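Local coordinates for beta-galactosidase (Streptococcus pneumoniae, PDB 4CUA), which probably recognises galactose-type sugars as a calcium-containing carbohydrate-binding module of an enzyme that hydrolyses beta-galactosides, at residues D10-T13 and L17-A20; V63-S68 and V176-K181; G69-R74 and T104-P109; Y95-Y100 and T132-P137. One frame throughout, in Å; residues are numbered along the deposited sequence. Where two conformers were deposited one is given.

Contact 1 of 4, residues D10-T13 and L17-A20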
loop_
_atom_site.group_PDB
_atom_site.type_symbol
_atom_site.label_atom_id
_atom_site.label_comp_id
_atom_site.label_asym_id
_atom_site.label_seq_id
_atom_site.Cartn_x
_atom_site.Cartn_y
_atom_site.Cartn_z
ATOM N N ASP A 10 -10.379 -3.451 -0.183
ATOM C CA ASP A 10 -10.451 -4.854 0.119
ATOM C C ASP A 10 -10.503 -5.778 -1.042
ATOM O O ASP A 10 -11.230 -5.515 -2.035
ATOM C CB ASP A 10 -11.684 -5.241 0.952
ATOM C CG ASP A 10 -11.699 -4.700 2.352
ATOM O OD1 ASP A 10 -10.701 -4.254 2.947
ATOM O OD2 ASP A 10 -12.822 -4.692 2.972
ATOM N N GLN A 11 -9.860 -6.911 -0.951
ATOM C CA GLN A 11 -10.018 -7.973 -1.916
ATOM C C GLN A 11 -11.451 -8.477 -1.931
ATOM O O GLN A 11 -12.120 -8.494 -0.912
ATOM C CB GLN A 11 -9.203 -9.226 -1.580
ATOM C CG GLN A 11 -7.731 -9.081 -1.705
ATOM C CD GLN A 11 -7.040 -10.303 -1.114
ATOM O OE1 GLN A 11 -7.463 -11.434 -1.322
ATOM N NE2 GLN A 11 -5.876 -10.103 -0.465
ATOM N N TRP A 12 -11.857 -8.913 -3.120
ATOM C CA TRP A 12 -13.096 -9.665 -3.280
ATOM C C TRP A 12 -12.769 -11.016 -3.862
ATOM O O TRP A 12 -12.003 -11.161 -4.812
ATOM C CB TRP A 12 -14.081 -8.910 -4.183
ATOM C CG TRP A 12 -14.727 -7.854 -3.484
ATOM C CD1 TRP A 12 -14.259 -6.598 -3.239
ATOM C CD2 TRP A 12 -15.936 -7.953 -2.741
ATOM N NE1 TRP A 12 -15.112 -5.918 -2.488
ATOM C CE2 TRP A 12 -16.148 -6.732 -2.124
ATOM C CE3 TRP A 12 -16.865 -8.991 -2.553
ATOM C CZ2 TRP A 12 -17.244 -6.477 -1.318
ATOM C CZ3 TRP A 12 -17.948 -8.744 -1.756
ATOM C CH2 TRP A 12 -18.122 -7.537 -1.128
ATOM N N THR A 13 -13.396 -12.029 -3.292
ATOM C CA THR A 13 -13.142 -13.386 -3.686
ATOM C C THR A 13 -13.568 -13.550 -5.118
ATOM O O THR A 13 -14.681 -13.137 -5.469
ATOM C CB THR A 13 -13.938 -14.368 -2.794
ATOM O OG1 THR A 13 -13.566 -14.195 -1.418
ATOM C CG2 THR A 13 -13.663 -15.777 -3.213
ATOM N N LEU A 17 -9.234 -7.670 -8.970
ATOM C CA LEU A 17 -9.127 -6.305 -8.495
ATOM C C LEU A 17 -10.224 -6.008 -7.514
ATOM O O LEU A 17 -11.383 -6.540 -7.679
ATOM C CB LEU A 17 -9.223 -5.341 -9.703
ATOM C CG LEU A 17 -8.178 -5.506 -10.780
ATOM C CD1 LEU A 17 -8.583 -4.857 -12.099
ATOM C CD2 LEU A 17 -6.846 -4.982 -10.310
ATOM N N PRO A 18 -9.984 -5.204 -6.522
ATOM C CA PRO A 18 -8.749 -4.435 -6.283
ATOM C C PRO A 18 -7.623 -5.363 -5.869
ATOM O O PRO A 18 -7.828 -6.447 -5.307
ATOM C CB PRO A 18 -9.087 -3.486 -5.168
ATOM C CG PRO A 18 -10.472 -3.797 -4.723
ATOM C CD PRO A 18 -11.074 -4.766 -5.642
ATOM N N LEU A 19 -6.411 -4.942 -6.225
ATOM C CA LEU A 19 -5.199 -5.737 -6.015
ATOM C C LEU A 19 -4.208 -4.861 -5.304
ATOM O O LEU A 19 -3.942 -3.737 -5.724
ATOM C CB LEU A 19 -4.578 -6.101 -7.375
ATOM C CG LEU A 19 -3.224 -6.775 -7.479
ATOM C CD1 LEU A 19 -3.320 -8.180 -6.902
ATOM C CD2 LEU A 19 -2.874 -6.891 -8.962
ATOM N N ALA A 20 -3.662 -5.369 -4.208
ATOM C CA ALA A 20 -2.507 -4.745 -3.553
ATOM C C ALA A 20 -1.250 -5.082 -4.316
ATOM O O ALA A 20 -1.068 -6.182 -4.881
ATOM C CB ALA A 20 -2.388 -5.252 -2.116
HETATM O O HOH W 1 -9.888 -8.462 -5.231
#
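Asp10 and Trp12 meet Pro18 where the N-terminal lead-in of this galactose-binding-like beta-sandwich folds back on the start of strand 19-22. The three methylenes of the Pro18 ring carry the contact, and they can be followed atom by atom. Pro18 CB, the first, turns to the neighbouring strand 58-67, where the proline packs against Val63. CG, at the tip of the ring, comes up to the backbone instead, lying 3.3 Å from Asp10 O, with no conventional hydrogen bond. CD closes the ring back to the nitrogen; it sits 3.7 Å from Asp10 O, and from its other neighbour, Trp12 CD1, it keeps a looser 4.4 Å, approaching the edge of the indole near its plane rather than over a face. The peptide bond between Leu17 and Pro18 is cis, a local kink at the entry to the strand.

Gln11 looks away from the proline: its NE2 is bonded to Asn35 OD1 and its backbone also pairs with Asn35, in the loop that supplies the calcium ligands Asn33 and Asp36. No direct hydrogen bond joins 10-13 to 17-20, and a water takes that part. It accepts from Trp12 N at 2.9 Å and lies within hydrogen-bonding distance of Pro18 O at 2.9 Å, where it can donate, though other acceptors compete for its protons.

Contact 2 of 4, residues V63-S68 and V176-K181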
loop_
_atom_site.group_PDB
_atom_site.type_symbol
_atom_site.label_atom_id
_atom_site.label_comp_id
_atom_site.label_asym_id
_atom_site.label_seq_id
_atom_site.Cartn_x
_atom_site.Cartn_y
_atom_site.Cartn_z
ATOM N N VAL A 63 -2.603 0.130 -3.856
ATOM C CA VAL A 63 -3.787 -0.567 -4.318
ATOM C C VAL A 63 -4.110 -0.102 -5.722
ATOM O O VAL A 63 -4.151 1.093 -5.945
ATOM C CB VAL A 63 -4.974 -0.339 -3.350
ATOM C CG1 VAL A 63 -6.213 -1.031 -3.897
ATOM C CG2 VAL A 63 -4.616 -0.854 -1.952
ATOM N N LEU A 64 -4.360 -1.048 -6.592
ATOM C CA LEU A 64 -4.823 -0.881 -7.945
ATOM C C LEU A 64 -6.328 -1.178 -7.938
ATOM O O LEU A 64 -6.707 -2.291 -7.590
ATOM C CB LEU A 64 -4.130 -1.840 -8.901
ATOM C CG LEU A 64 -4.570 -1.842 -10.345
ATOM C CD1 LEU A 64 -4.388 -0.422 -10.942
ATOM C CD2 LEU A 64 -3.732 -2.867 -11.118
ATOM N N PHE A 65 -7.135 -0.200 -8.273
ATOM C CA PHE A 65 -8.589 -0.317 -8.043
ATOM C C PHE A 65 -9.331 -1.121 -9.056
ATOM O O PHE A 65 -8.956 -1.253 -10.228
ATOM C CB PHE A 65 -9.201 1.066 -7.957
ATOM C CG PHE A 65 -8.643 1.874 -6.852
ATOM C CD1 PHE A 65 -8.728 1.480 -5.519
ATOM C CD2 PHE A 65 -7.920 3.024 -7.096
ATOM C CE1 PHE A 65 -8.191 2.200 -4.507
ATOM C CE2 PHE A 65 -7.343 3.736 -6.083
ATOM C CZ PHE A 65 -7.445 3.348 -4.758
ATOM N N GLY A 66 -10.482 -1.663 -8.621
ATOM C CA GLY A 66 -11.344 -2.366 -9.550
ATOM C C GLY A 66 -12.797 -1.990 -9.238
ATOM O O GLY A 66 -13.100 -1.483 -8.218
ATOM N N ASP A 67 -13.643 -2.235 -10.222
ATOM C CA ASP A 67 -15.125 -2.195 -10.050
ATOM C C ASP A 67 -15.644 -3.428 -10.720
ATOM O O ASP A 67 -15.466 -3.650 -11.908
ATOM C CB ASP A 67 -15.633 -0.929 -10.690
ATOM C CG ASP A 67 -17.151 -0.783 -10.603
ATOM O OD1 ASP A 67 -17.806 -1.666 -9.998
ATOM O OD2 ASP A 67 -17.591 0.289 -11.057
ATOM N N SER A 68 -16.323 -4.269 -9.964
ATOM C CA SER A 68 -17.027 -5.410 -10.529
ATOM C C SER A 68 -16.149 -6.332 -11.303
ATOM O O SER A 68 -16.564 -6.995 -12.250
ATOM C CB SER A 68 -18.208 -4.932 -11.392
ATOM O OG SER A 68 -18.999 -3.988 -10.635
ATOM N N VAL A 176 -4.220 -2.132 4.925
ATOM C CA VAL A 176 -4.571 -0.789 4.517
ATOM C C VAL A 176 -6.056 -0.767 4.246
ATOM O O VAL A 176 -6.645 -1.821 3.978
ATOM C CB VAL A 176 -3.829 -0.319 3.270
ATOM C CG1 VAL A 176 -2.315 -0.454 3.490
ATOM C CG2 VAL A 176 -4.271 -1.068 2.019
ATOM N N GLN A 177 -6.669 0.411 4.360
ATOM C CA GLN A 177 -8.072 0.586 3.964
ATOM C C GLN A 177 -8.235 1.942 3.250
ATOM O O GLN A 177 -7.699 2.958 3.695
ATOM C CB GLN A 177 -8.995 0.522 5.185
ATOM C CG GLN A 177 -8.864 -0.823 5.879
ATOM C CD GLN A 177 -9.818 -0.947 7.091
ATOM O OE1 GLN A 177 -10.096 0.006 7.796
ATOM N NE2 GLN A 177 -10.284 -2.125 7.294
ATOM N N ILE A 178 -8.968 1.897 2.148
ATOM C CA ILE A 178 -9.288 3.090 1.373
ATOM C C ILE A 178 -10.812 3.086 1.181
ATOM O O ILE A 178 -11.370 2.037 0.832
ATOM C CB ILE A 178 -8.587 3.082 0.004
ATOM C CG1 ILE A 178 -7.074 3.014 0.200
ATOM C CG2 ILE A 178 -8.855 4.392 -0.749
ATOM C CD1 ILE A 178 -6.356 2.763 -1.116
ATOM N N PHE A 179 -11.432 4.259 1.412
ATOM C CA PHE A 179 -12.913 4.365 1.294
ATOM C C PHE A 179 -13.364 5.333 0.212
ATOM O O PHE A 179 -12.763 6.386 -0.002
ATOM C CB PHE A 179 -13.502 4.757 2.636
ATOM C CG PHE A 179 -13.136 3.822 3.742
ATOM C CD1 PHE A 179 -13.846 2.668 3.940
ATOM C CD2 PHE A 179 -12.012 4.051 4.531
ATOM C CE1 PHE A 179 -13.489 1.793 4.940
ATOM C CE2 PHE A 179 -11.655 3.163 5.545
ATOM C CZ PHE A 179 -12.404 2.022 5.732
ATOM N N ALA A 180 -14.443 4.952 -0.424
ATOM C CA ALA A 180 -15.189 5.858 -1.311
ATOM C C ALA A 180 -15.905 6.904 -0.485
ATOM O O ALA A 180 -16.199 6.688 0.693
ATOM C CB ALA A 180 -16.237 5.060 -2.061
ATOM N N LYS A 181 -16.230 8.016 -1.145
ATOM C CA LYS A 181 -17.035 9.078 -0.546
ATOM C C LYS A 181 -18.483 8.899 -0.928
ATOM O O LYS A 181 -19.049 7.844 -0.733
ATOM C CB LYS A 181 -16.563 10.462 -1.020
#
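In the hydrophobic interior of the beta-sandwich, Val63 and Phe65 of strand 58-67 face Val176 and Ile178, at and just beyond the end of strand 172-177. One methyl does most of the work. Ile178 CD1 touches the rim of the Phe65 ring, 3.8 Å from CZ and 3.9 Å from CE1, and lies near the ring plane; the two side chains cross at roughly a right angle. The same methyl meets Val63 tip to tip, 4.1 Å from both its CB and its CG2. With CG1 anti to the carbonyl carbon and chi2 extended at 170°, Ile178 delivers CD1 at full reach.

The antiparallel jelly-roll-like architecture explains why the backbones stay far apart, with no hydrogen bond between them: strand 70-83 pairs with both 58-67 and 172-177, and the curled sheet brings their side chains together across its interior. Leu79 of that strand packs on Ile178 as well, as does Ile8 from the N-terminal loop. Next to the isoleucine, Val63 CG2 and Val176 CG2 slide past each other at 4.0 Å. One face of the Phe65 ring is met from within its own segment, by Val63 O 4.1 Å above the plane over the ring centre.

Contact 3 of 4, residues G69-R74 and T104-P109; sequences GILSKR and TVPTAP. With EDO (1,2-ethanediol), chain I.
Leu71 puts one methyl, CD2, into the bend of the loop made by Val105 and Pro106, and this small apolar junction is the whole of the direct contact between 69-74 and 104-109. With CG anti to the backbone N (chi1 -180°), the leucine reaches out from its strand toward the loop, and its side chain runs past that of Val105 in the opposite sense. CD2 is 3.2 Å from Val105 CG1, closer than carbons normally approach, so the exact separation should be read with caution. The looser side is that of the proline ring, with CD2 4.4 Å from Pro106 CD, although Pro106 O is nearer at 3.6 Å; Val105 itself is exposed to solvent. Leu64 on strand 58-67 and Tyr156 also pack on the leucine.

Beyond the leucine the strand turns polar. Ser72 OG donates to Lys73 O at 2.8 Å, tilted from the carbonyl plane, while the lysine is exposed. Arg74, bent at chi2 (-106°), gives NH1 to O2 of a bound ethanediol at 3.0 Å; the N-H···O angle is 151° and the diol oxygen lies at the edge of the guanidinium, in its plane. The diol, probably from the crystallisation liquor, also bonds to Ser75 N, whereas Arg74 NH2 holds Gly66 O. That last bond runs across a beta-hairpin: Ser68 and Gly69 have the backbone angles of a type I' turn, the two-residue connection suited to tightly linked antiparallel strands such as 58-67 and 70-83.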
loop_
_atom_site.group_PDB
_atom_site.type_symbol
_atom_site.label_atom_id
_atom_site.label_comp_id
_atom_site.label_asym_id
_atom_site.label_seq_id
_atom_site.Cartn_x
_atom_site.Cartn_y
_atom_site.Cartn_z
ATOM N N GLY A 69 -14.889 -6.435 -10.823
ATOM C CA GLY A 69 -13.930 -7.376 -11.367
ATOM C C GLY A 69 -12.977 -6.855 -12.363
ATOM O O GLY A 69 -12.058 -7.618 -12.767
ATOM N N ILE A 70 -13.191 -5.623 -12.857
ATOM C CA ILE A 70 -12.310 -5.052 -13.840
ATOM C C ILE A 70 -11.717 -3.725 -13.390
ATOM O O ILE A 70 -12.142 -3.101 -12.445
ATOM C CB ILE A 70 -12.952 -4.954 -15.215
ATOM C CG1 ILE A 70 -13.943 -3.839 -15.193
ATOM C CG2 ILE A 70 -13.490 -6.323 -15.678
ATOM C CD1 ILE A 70 -14.445 -3.532 -16.578
ATOM N N LEU A 71 -10.615 -3.335 -14.038
ATOM C CA LEU A 71 -9.933 -2.126 -13.691
ATOM C C LEU A 71 -10.857 -0.906 -13.655
ATOM O O LEU A 71 -11.693 -0.748 -14.540
ATOM C CB LEU A 71 -8.763 -1.892 -14.664
ATOM C CG LEU A 71 -7.940 -0.631 -14.397
ATOM C CD1 LEU A 71 -7.003 -0.758 -13.202
ATOM C CD2 LEU A 71 -7.103 -0.305 -15.621
ATOM N N SER A 72 -10.665 -0.027 -12.700
ATOM C CA SER A 72 -11.453 1.203 -12.574
ATOM C C SER A 72 -10.661 2.291 -11.969
ATOM O O SER A 72 -9.861 2.060 -11.054
ATOM C CB SER A 72 -12.645 0.925 -11.690
ATOM O OG SER A 72 -13.516 2.047 -11.657
ATOM N N LYS A 73 -10.847 3.493 -12.443
ATOM C CA LYS A 73 -10.459 4.618 -11.670
ATOM C C LYS A 73 -11.405 4.793 -10.516
ATOM O O LYS A 73 -12.582 4.439 -10.603
ATOM C CB LYS A 73 -10.449 5.946 -12.471
ATOM C CG LYS A 73 -9.409 6.013 -13.531
ATOM C CD LYS A 73 -9.369 7.441 -14.092
ATOM C CE LYS A 73 -8.321 7.523 -15.164
ATOM N NZ LYS A 73 -8.207 8.889 -15.780
ATOM N N ARG A 74 -10.894 5.339 -9.450
ATOM C CA ARG A 74 -11.706 5.763 -8.317
ATOM C C ARG A 74 -11.327 7.132 -7.855
ATOM O O ARG A 74 -10.177 7.573 -8.007
ATOM C CB ARG A 74 -11.475 4.799 -7.120
ATOM C CG ARG A 74 -11.849 3.376 -7.391
ATOM C CD ARG A 74 -13.118 2.961 -6.709
ATOM N NE ARG A 74 -13.486 1.601 -6.949
ATOM C CZ ARG A 74 -14.794 1.270 -6.981
ATOM N NH1 ARG A 74 -15.675 2.253 -6.796
ATOM N NH2 ARG A 74 -15.170 0.058 -7.212
ATOM N N THR A 104 -0.642 5.657 -19.740
ATOM C CA THR A 104 -0.805 4.250 -20.018
ATOM C C THR A 104 -1.713 3.646 -18.935
ATOM O O THR A 104 -1.468 3.844 -17.764
ATOM C CB THR A 104 0.556 3.549 -20.089
ATOM O OG1 THR A 104 1.353 4.149 -21.126
ATOM C CG2 THR A 104 0.378 2.061 -20.343
ATOM N N VAL A 105 -2.766 2.996 -19.339
ATOM C CA VAL A 105 -3.627 2.270 -18.436
ATOM C C VAL A 105 -2.784 1.132 -17.788
ATOM O O VAL A 105 -2.226 0.310 -18.496
ATOM C CB VAL A 105 -4.828 1.720 -19.200
ATOM C CG1 VAL A 105 -5.662 0.841 -18.294
ATOM C CG2 VAL A 105 -5.692 2.890 -19.724
ATOM N N PRO A 106 -2.676 1.112 -16.455
ATOM C CA PRO A 106 -1.889 0.047 -15.815
ATOM C C PRO A 106 -2.489 -1.297 -15.984
ATOM O O PRO A 106 -3.705 -1.414 -16.094
ATOM C CB PRO A 106 -1.864 0.440 -14.360
ATOM C CG PRO A 106 -2.901 1.449 -14.162
ATOM C CD PRO A 106 -3.352 1.960 -15.471
ATOM N N THR A 107 -1.647 -2.316 -16.077
ATOM C CA THR A 107 -2.047 -3.723 -16.071
ATOM C C THR A 107 -1.836 -4.231 -14.637
ATOM O O THR A 107 -1.099 -3.627 -13.868
ATOM C CB THR A 107 -1.101 -4.530 -16.991
ATOM O OG1 THR A 107 0.256 -4.327 -16.591
ATOM C CG2 THR A 107 -1.258 -4.089 -18.426
ATOM N N ALA A 108 -2.479 -5.337 -14.301
ATOM C CA ALA A 108 -2.156 -5.994 -13.043
ATOM C C ALA A 108 -0.714 -6.508 -13.197
ATOM O O ALA A 108 -0.411 -7.262 -14.141
ATOM C CB ALA A 108 -3.075 -7.163 -12.796
ATOM N N PRO A 109 0.154 -6.200 -12.200
ATOM C CA PRO A 109 1.487 -6.804 -12.222
ATOM C C PRO A 109 1.425 -8.333 -12.253
ATOM O O PRO A 109 0.534 -8.985 -11.726
ATOM C CB PRO A 109 2.136 -6.266 -10.958
ATOM C CG PRO A 109 1.436 -4.945 -10.734
ATOM C CD PRO A 109 0.003 -5.258 -11.086
HETATM C C1 EDO I . -15.608 6.871 -7.356
HETATM O O1 EDO I . -14.698 6.984 -8.431
HETATM C C2 EDO I . -16.061 5.468 -7.144
HETATM O O2 EDO I . -15.614 5.106 -5.844
#

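Contact 4 of 4, residues Y95-Y100 and T132-P137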
loop_
_atom_site.group_PDB
_atom_site.type_symbol
_atom_site.label_atom_id
_atom_site.label_comp_id
_atom_site.label_asym_id
_atom_site.label_seq_id
_atom_site.Cartn_x
_atom_site.Cartn_y
_atom_site.Cartn_z
ATOM N N TYR A 95 7.907 8.830 4.526
ATOM C CA TYR A 95 7.015 8.317 3.484
ATOM C C TYR A 95 6.483 9.404 2.597
ATOM O O TYR A 95 6.525 10.606 2.925
ATOM C CB TYR A 95 5.797 7.569 4.134
ATOM C CG TYR A 95 4.953 8.542 4.954
ATOM C CD1 TYR A 95 5.244 8.812 6.260
ATOM C CD2 TYR A 95 3.881 9.179 4.388
ATOM C CE1 TYR A 95 4.504 9.751 7.002
ATOM C CE2 TYR A 95 3.151 10.113 5.120
ATOM C CZ TYR A 95 3.464 10.352 6.416
ATOM O OH TYR A 95 2.717 11.319 7.125
ATOM N N VAL A 96 5.992 9.017 1.457
ATOM C CA VAL A 96 5.291 9.874 0.545
ATOM C C VAL A 96 4.091 9.087 0.051
ATOM O O VAL A 96 4.213 7.925 -0.343
ATOM C CB VAL A 96 6.114 10.225 -0.688
ATOM C CG1 VAL A 96 5.324 11.053 -1.675
ATOM C CG2 VAL A 96 7.360 10.964 -0.227
ATOM N N ILE A 97 2.923 9.710 0.053
ATOM C CA ILE A 97 1.736 9.129 -0.558
ATOM C C ILE A 97 1.522 9.712 -1.952
ATOM O O ILE A 97 1.552 10.963 -2.139
ATOM C CB ILE A 97 0.473 9.342 0.324
ATOM C CG1 ILE A 97 0.666 8.698 1.685
ATOM C CG2 ILE A 97 -0.774 8.830 -0.359
ATOM C CD1 ILE A 97 -0.351 9.044 2.734
ATOM N N GLU A 98 1.325 8.847 -2.930
ATOM C CA GLU A 98 1.347 9.188 -4.352
ATOM C C GLU A 98 0.191 8.582 -5.073
ATOM O O GLU A 98 -0.311 7.542 -4.641
ATOM C CB GLU A 98 2.673 8.660 -4.963
ATOM C CG GLU A 98 3.860 9.399 -4.404
ATOM C CD GLU A 98 5.214 8.793 -4.761
ATOM O OE1 GLU A 98 5.408 7.556 -4.721
ATOM O OE2 GLU A 98 6.109 9.590 -5.067
ATOM N N TYR A 99 -0.212 9.174 -6.202
ATOM C CA TYR A 99 -1.247 8.665 -7.032
ATOM C C TYR A 99 -0.840 8.564 -8.477
ATOM O O TYR A 99 0.032 9.364 -8.935
ATOM C CB TYR A 99 -2.568 9.500 -6.897
ATOM C CG TYR A 99 -2.534 10.894 -7.463
ATOM C CD1 TYR A 99 -1.932 11.935 -6.766
ATOM C CD2 TYR A 99 -3.124 11.156 -8.665
ATOM C CE1 TYR A 99 -1.865 13.260 -7.305
ATOM C CE2 TYR A 99 -3.112 12.443 -9.183
ATOM C CZ TYR A 99 -2.498 13.457 -8.474
ATOM O OH TYR A 99 -2.419 14.761 -9.019
ATOM N N TYR A 100 -1.432 7.630 -9.184
ATOM C CA TYR A 100 -1.024 7.280 -10.513
ATOM C C TYR A 100 -1.653 8.287 -11.500
ATOM O O TYR A 100 -2.871 8.506 -11.527
ATOM C CB TYR A 100 -1.398 5.861 -10.838
ATOM C CG TYR A 100 -0.954 5.377 -12.197
ATOM C CD1 TYR A 100 0.322 4.890 -12.375
ATOM C CD2 TYR A 100 -1.741 5.506 -13.320
ATOM C CE1 TYR A 100 0.757 4.475 -13.602
ATOM C CE2 TYR A 100 -1.314 5.054 -14.558
ATOM C CZ TYR A 100 -0.022 4.586 -14.714
ATOM O OH TYR A 100 0.412 4.163 -15.984
ATOM N N THR A 132 -1.815 16.069 -2.488
ATOM C CA THR A 132 -1.704 17.449 -1.987
ATOM C C THR A 132 -2.547 17.688 -0.750
ATOM O O THR A 132 -3.551 17.036 -0.553
ATOM C CB THR A 132 -2.119 18.437 -3.102
ATOM O OG1 THR A 132 -3.406 18.149 -3.628
ATOM C CG2 THR A 132 -1.164 18.349 -4.230
ATOM N N ASN A 133 -2.108 18.619 0.069
ATOM C CA ASN A 133 -2.751 18.972 1.309
ATOM C C ASN A 133 -3.035 17.760 2.192
ATOM O O ASN A 133 -4.127 17.526 2.717
ATOM C CB ASN A 133 -4.028 19.758 1.012
ATOM C CG ASN A 133 -3.725 21.156 0.451
ATOM O OD1 ASN A 133 -3.090 21.945 1.117
ATOM N ND2 ASN A 133 -4.074 21.358 -0.767
ATOM N N LEU A 134 -1.983 17.000 2.314
ATOM C CA LEU A 134 -1.979 15.864 3.207
ATOM C C LEU A 134 -2.235 16.252 4.637
ATOM O O LEU A 134 -1.586 17.140 5.198
ATOM C CB LEU A 134 -0.641 15.133 3.131
ATOM C CG LEU A 134 -0.573 13.843 3.987
ATOM C CD1 LEU A 134 -1.508 12.732 3.544
ATOM C CD2 LEU A 134 0.907 13.361 3.935
ATOM N N LYS A 135 -3.138 15.511 5.256
ATOM C CA LYS A 135 -3.307 15.533 6.673
ATOM C C LYS A 135 -2.926 14.122 7.144
ATOM O O LYS A 135 -3.455 13.159 6.622
ATOM C CB LYS A 135 -4.735 15.844 7.086
ATOM C CG LYS A 135 -5.284 17.164 6.553
ATOM C CD LYS A 135 -6.607 17.518 7.237
ATOM C CE LYS A 135 -7.046 18.931 6.851
ATOM N NZ LYS A 135 -7.528 18.960 5.443
ATOM N N ALA A 136 -2.040 14.084 8.106
ATOM C CA ALA A 136 -1.431 12.810 8.557
ATOM C C ALA A 136 -1.258 12.897 10.043
ATOM O O ALA A 136 -1.182 13.985 10.625
ATOM C CB ALA A 136 -0.071 12.641 7.915
ATOM N N PRO A 137 -1.092 11.749 10.695
ATOM C CA PRO A 137 -0.653 11.805 12.060
ATOM C C PRO A 137 0.673 12.527 12.250
ATOM O O PRO A 137 1.556 12.454 11.416
ATOM C CB PRO A 137 -0.503 10.303 12.464
ATOM C CG PRO A 137 -1.124 9.509 11.376
ATOM C CD PRO A 137 -1.138 10.380 10.151
HETATM O O HOH W 2 3.146 11.475 9.629
#
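Pro137 O accepts a 2.6 Å hydrogen bond from a water that also shares an unusually short hydrogen bond, 2.5 Å, with Tyr95 OH, and in this way the phenol on strand 94-100 is tied to the loop after strand 128-130 through solvent. The water lies at the edge of the tyrosine ring, in its plane, to the CE1 side of the hydroxyl. Ala136 CB comes to the same oxygen at 3.2 Å, also near the ring plane, so that the hydroxyl is flanked by a methyl as well as by its polar partner.

Along the CE2 edge, Leu134, which points against the tyrosine, sets CD2 4.1 Å from Tyr95 CE2. Its other branch serves a different neighbour: CD1 lies 3.9 Å from Ile97 CD1, and the two side chains cross at about a right angle. Leu134 thus forks between two residues that project from the same side of the strand. Tyr95 holds its ring in the crowded position between the backbone N and the carbonyl carbon (chi1 64°), which directs the phenol toward this loop.

Phe148 of strand 145-155 meets the tyrosine ring with the planes at about 60° and packs on Ile97 and Ala136 too, joining both segments to the interior of the sandwich. At the start of the loop segment, Thr132 OG1 and Asn133 ND2 are both bonded to Asp151 OD2. Within the contact itself, apolar branches make the direct contacts between strand and loop, while the water bonds to both the phenol oxygen and Pro137 O, so these two polar atoms are linked although no direct hydrogen bond joins them.

How the contacts relate
Contact 2 is the core of the set, with all its touching residues buried and purely apolar; contacts 1, 3 and 4 are partly buried places where loops lie on the sandwich. Contacts 1 to 3 form a continuous cluster around strand 58-67: Leu19 pairs with Leu64 between contacts 1 and 2, Phe65 with Ser72 between contacts 2 and 3, and Leu17 packs on Leu71 between contacts 1 and 3. Contact 4 lies on the other side of the chain's centre from contact 1 and touches this cluster through Tyr100 on Pro106 of contact 3. Bridging waters join backbone to backbone in contact 1 and phenol to carbonyl in contact 4; contacts 2 and 3 meet mainly through carbon.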